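Local coordinates for putative solute-binding component of ABC transporter (Clostridium phytofermentans, PDB 4YS6), which probably serves as the sugar-binding component of an ABC transporter and holds beta-D-glucose in the cleft between its two lobes, at residues S56-Q61 against Q300-V305. Sequence-based numbering, arbitrary orientation.
Sequences SNMEKQ and QVVKMV. With NA (sodium ion), chain I.
Selenomethionine 58 (Met58) reaches from helix 50-64 toward helix 294-309 and sets its selenium against Val301. Its SE lies 3.7 Å from Val301 CG1 and its terminal CE equally near the same methyl, while SE also touches CB of the valine, so the SE-CE end crosses Val301 at about a right angle, with CG1 touched by both atoms. CA and CB of Met58 do not aim at the other helix; bends at chi2 (-67°) and chi3 (-45°) swing the selenium and methyl across to it.

One turn further on, Gln61 makes the second touch with its aliphatic base. Its CB sits 3.8 Å from Val302 CG2, the methyl of that valine anti to its own carbonyl carbon, and CG1 of Val302 approaches the backbone O of Gln61 at 4.1 Å. CE of Met58 reaches the same CG2 more loosely, at 4.4 Å, so this methyl is shared by two residues of helix 50-64. The amide of Gln61 leaves this apolar patch, and its NE2 hydrogen-bonds to the backbone O of Arg295, tying the two helices together nearly two turns before the valines.

The axes of 56-61 and 300-305 come within 10.1 Å of each other and cross at -43°. Their CA atoms are nearest at Gln61 and Val302, 6.9 Å apart. On its outer side helix 50-64 carries a sodium ion, bound by Ser56 OG, Asn52 O and three waters. Both helices belong to the same lobe of the periplasmic-binding-protein fold and pack against its sheet: Met58 and Val301 both rest on Tyr123 of strand 119-123, and Met304 and Val305 continue the packing onto Ile121 of that strand, while Val302 leans on Ala65 just beyond helix 50-64.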
loop_
_atom_site.group_PDB
_atom_site.type_symbol
_atom_site.label_atom_id
_atom_site.label_comp_id
_atom_site.label_asym_id
_atom_site.label_seq_id
_atom_site.Cartn_x
_atom_site.Cartn_y
_atom_site.Cartn_z
ATOM N N SER A 56 2.869 4.339 -15.307
ATOM C CA SER A 56 3.409 3.911 -16.587
ATOM C C SER A 56 2.610 2.778 -17.174
ATOM O O SER A 56 2.384 2.740 -18.380
ATOM C CB SER A 56 4.865 3.471 -16.446
ATOM O OG SER A 56 5.691 4.596 -16.263
ATOM N N ASN A 57 2.210 1.835 -16.331
ATOM C CA ASN A 57 1.436 0.706 -16.814
ATOM C C ASN A 57 0.028 1.148 -17.242
ATOM O O ASN A 57 -0.473 0.700 -18.272
ATOM C CB ASN A 57 1.386 -0.391 -15.752
ATOM C CG ASN A 57 2.728 -1.074 -15.564
ATOM O OD1 ASN A 57 3.490 -1.239 -16.509
ATOM N ND2 ASN A 57 3.003 -1.513 -14.350
HETATM N N MSE A 58 -0.596 2.044 -16.485
HETATM C CA MSE A 58 -1.882 2.597 -16.895
HETATM C C MSE A 58 -1.782 3.305 -18.231
HETATM O O MSE A 58 -2.618 3.122 -19.112
HETATM C CB MSE A 58 -2.389 3.577 -15.832
HETATM C CG MSE A 58 -2.968 2.937 -14.622
HETATM SE SE MSE A 58 -4.666 1.982 -15.054
HETATM C CE MSE A 58 -5.619 3.264 -16.169
ATOM N N GLU A 59 -0.777 4.160 -18.376
ATOM C CA GLU A 59 -0.614 4.900 -19.627
ATOM C C GLU A 59 -0.406 3.951 -20.808
ATOM O O GLU A 59 -1.034 4.083 -21.852
ATOM C CB GLU A 59 0.566 5.868 -19.516
ATOM C CG GLU A 59 0.752 6.738 -20.733
ATOM C CD GLU A 59 1.764 7.834 -20.480
ATOM O OE1 GLU A 59 2.860 7.517 -19.973
ATOM O OE2 GLU A 59 1.457 9.008 -20.766
ATOM N N LYS A 60 0.488 2.979 -20.645
ATOM C CA LYS A 60 0.782 2.048 -21.720
ATOM C C LYS A 60 -0.448 1.262 -22.131
ATOM O O LYS A 60 -0.733 1.142 -23.314
ATOM C CB LYS A 60 1.888 1.072 -21.311
ATOM C CG LYS A 60 2.127 -0.033 -22.341
ATOM C CD LYS A 60 3.152 -1.039 -21.854
ATOM C CE LYS A 60 3.441 -2.090 -22.920
ATOM N NZ LYS A 60 2.251 -2.929 -23.238
ATOM N N GLN A 61 -1.161 0.716 -21.146
ATOM C CA GLN A 61 -2.272 -0.175 -21.438
ATOM C C GLN A 61 -3.477 0.606 -21.950
ATOM O O GLN A 61 -4.177 0.121 -22.818
ATOM C CB GLN A 61 -2.615 -1.003 -20.207
ATOM C CG GLN A 61 -1.475 -1.938 -19.838
ATOM C CD GLN A 61 -1.842 -2.907 -18.751
ATOM O OE1 GLN A 61 -2.944 -3.454 -18.742
ATOM N NE2 GLN A 61 -0.904 -3.159 -17.845
ATOM N N GLN A 300 -6.764 -4.718 -15.110
ATOM C CA GLN A 300 -8.129 -4.828 -14.624
ATOM C C GLN A 300 -8.820 -3.476 -14.744
ATOM O O GLN A 300 -9.995 -3.398 -15.129
ATOM C CB GLN A 300 -8.161 -5.324 -13.186
ATOM C CG GLN A 300 -7.788 -6.772 -13.053
ATOM C CD GLN A 300 -8.658 -7.666 -13.922
ATOM O OE1 GLN A 300 -8.177 -8.301 -14.857
ATOM N NE2 GLN A 300 -9.943 -7.691 -13.635
ATOM N N VAL A 301 -8.089 -2.406 -14.445
ATOM C CA VAL A 301 -8.675 -1.073 -14.575
ATOM C C VAL A 301 -9.017 -0.752 -16.032
ATOM O O VAL A 301 -10.104 -0.205 -16.324
ATOM C CB VAL A 301 -7.749 -0.022 -13.983
ATOM C CG1 VAL A 301 -8.217 1.399 -14.346
ATOM C CG2 VAL A 301 -7.717 -0.209 -12.493
ATOM N N VAL A 302 -8.145 -1.113 -16.976
ATOM C CA VAL A 302 -8.447 -0.849 -18.378
ATOM C C VAL A 302 -9.665 -1.658 -18.821
ATOM O O VAL A 302 -10.446 -1.163 -19.622
ATOM C CB VAL A 302 -7.230 -1.124 -19.279
ATOM C CG1 VAL A 302 -7.589 -1.001 -20.757
ATOM C CG2 VAL A 302 -6.110 -0.135 -18.921
ATOM N N LYS A 303 -9.855 -2.867 -18.289
ATOM C CA LYS A 303 -11.098 -3.609 -18.566
ATOM C C LYS A 303 -12.336 -2.836 -18.086
ATOM O O LYS A 303 -13.398 -2.846 -18.751
ATOM C CB LYS A 303 -11.079 -4.989 -17.908
ATOM C CG LYS A 303 -10.084 -5.931 -18.543
ATOM C CD LYS A 303 -10.097 -7.243 -17.806
ATOM C CE LYS A 303 -8.945 -8.129 -18.225
ATOM N NZ LYS A 303 -8.941 -9.361 -17.388
HETATM N N MSE A 304 -12.224 -2.188 -16.931
HETATM C CA MSE A 304 -13.316 -1.352 -16.404
HETATM C C MSE A 304 -13.548 -0.134 -17.300
HETATM O O MSE A 304 -14.681 0.210 -17.599
HETATM C CB MSE A 304 -13.042 -0.894 -14.962
HETATM C CG MSE A 304 -12.936 -2.024 -14.011
HETATM SE SE MSE A 304 -12.477 -1.173 -12.283
HETATM C CE MSE A 304 -12.978 -2.623 -11.117
ATOM N N VAL A 305 -12.473 0.507 -17.744
ATOM C CA VAL A 305 -12.581 1.660 -18.628
ATOM C C VAL A 305 -13.273 1.270 -19.932
ATOM O O VAL A 305 -14.197 1.957 -20.416
ATOM C CB VAL A 305 -11.196 2.240 -18.898
ATOM C CG1 VAL A 305 -11.273 3.338 -19.945
ATOM C CG2 VAL A 305 -10.616 2.772 -17.607
HETATM NA NA NA I . 7.058 5.774 -14.784
HETATM O O HOH W 1 9.155 4.682 -14.432
HETATM O O HOH W 2 5.130 7.263 -15.106
HETATM O O HOH W 3 7.500 7.795 -13.573
#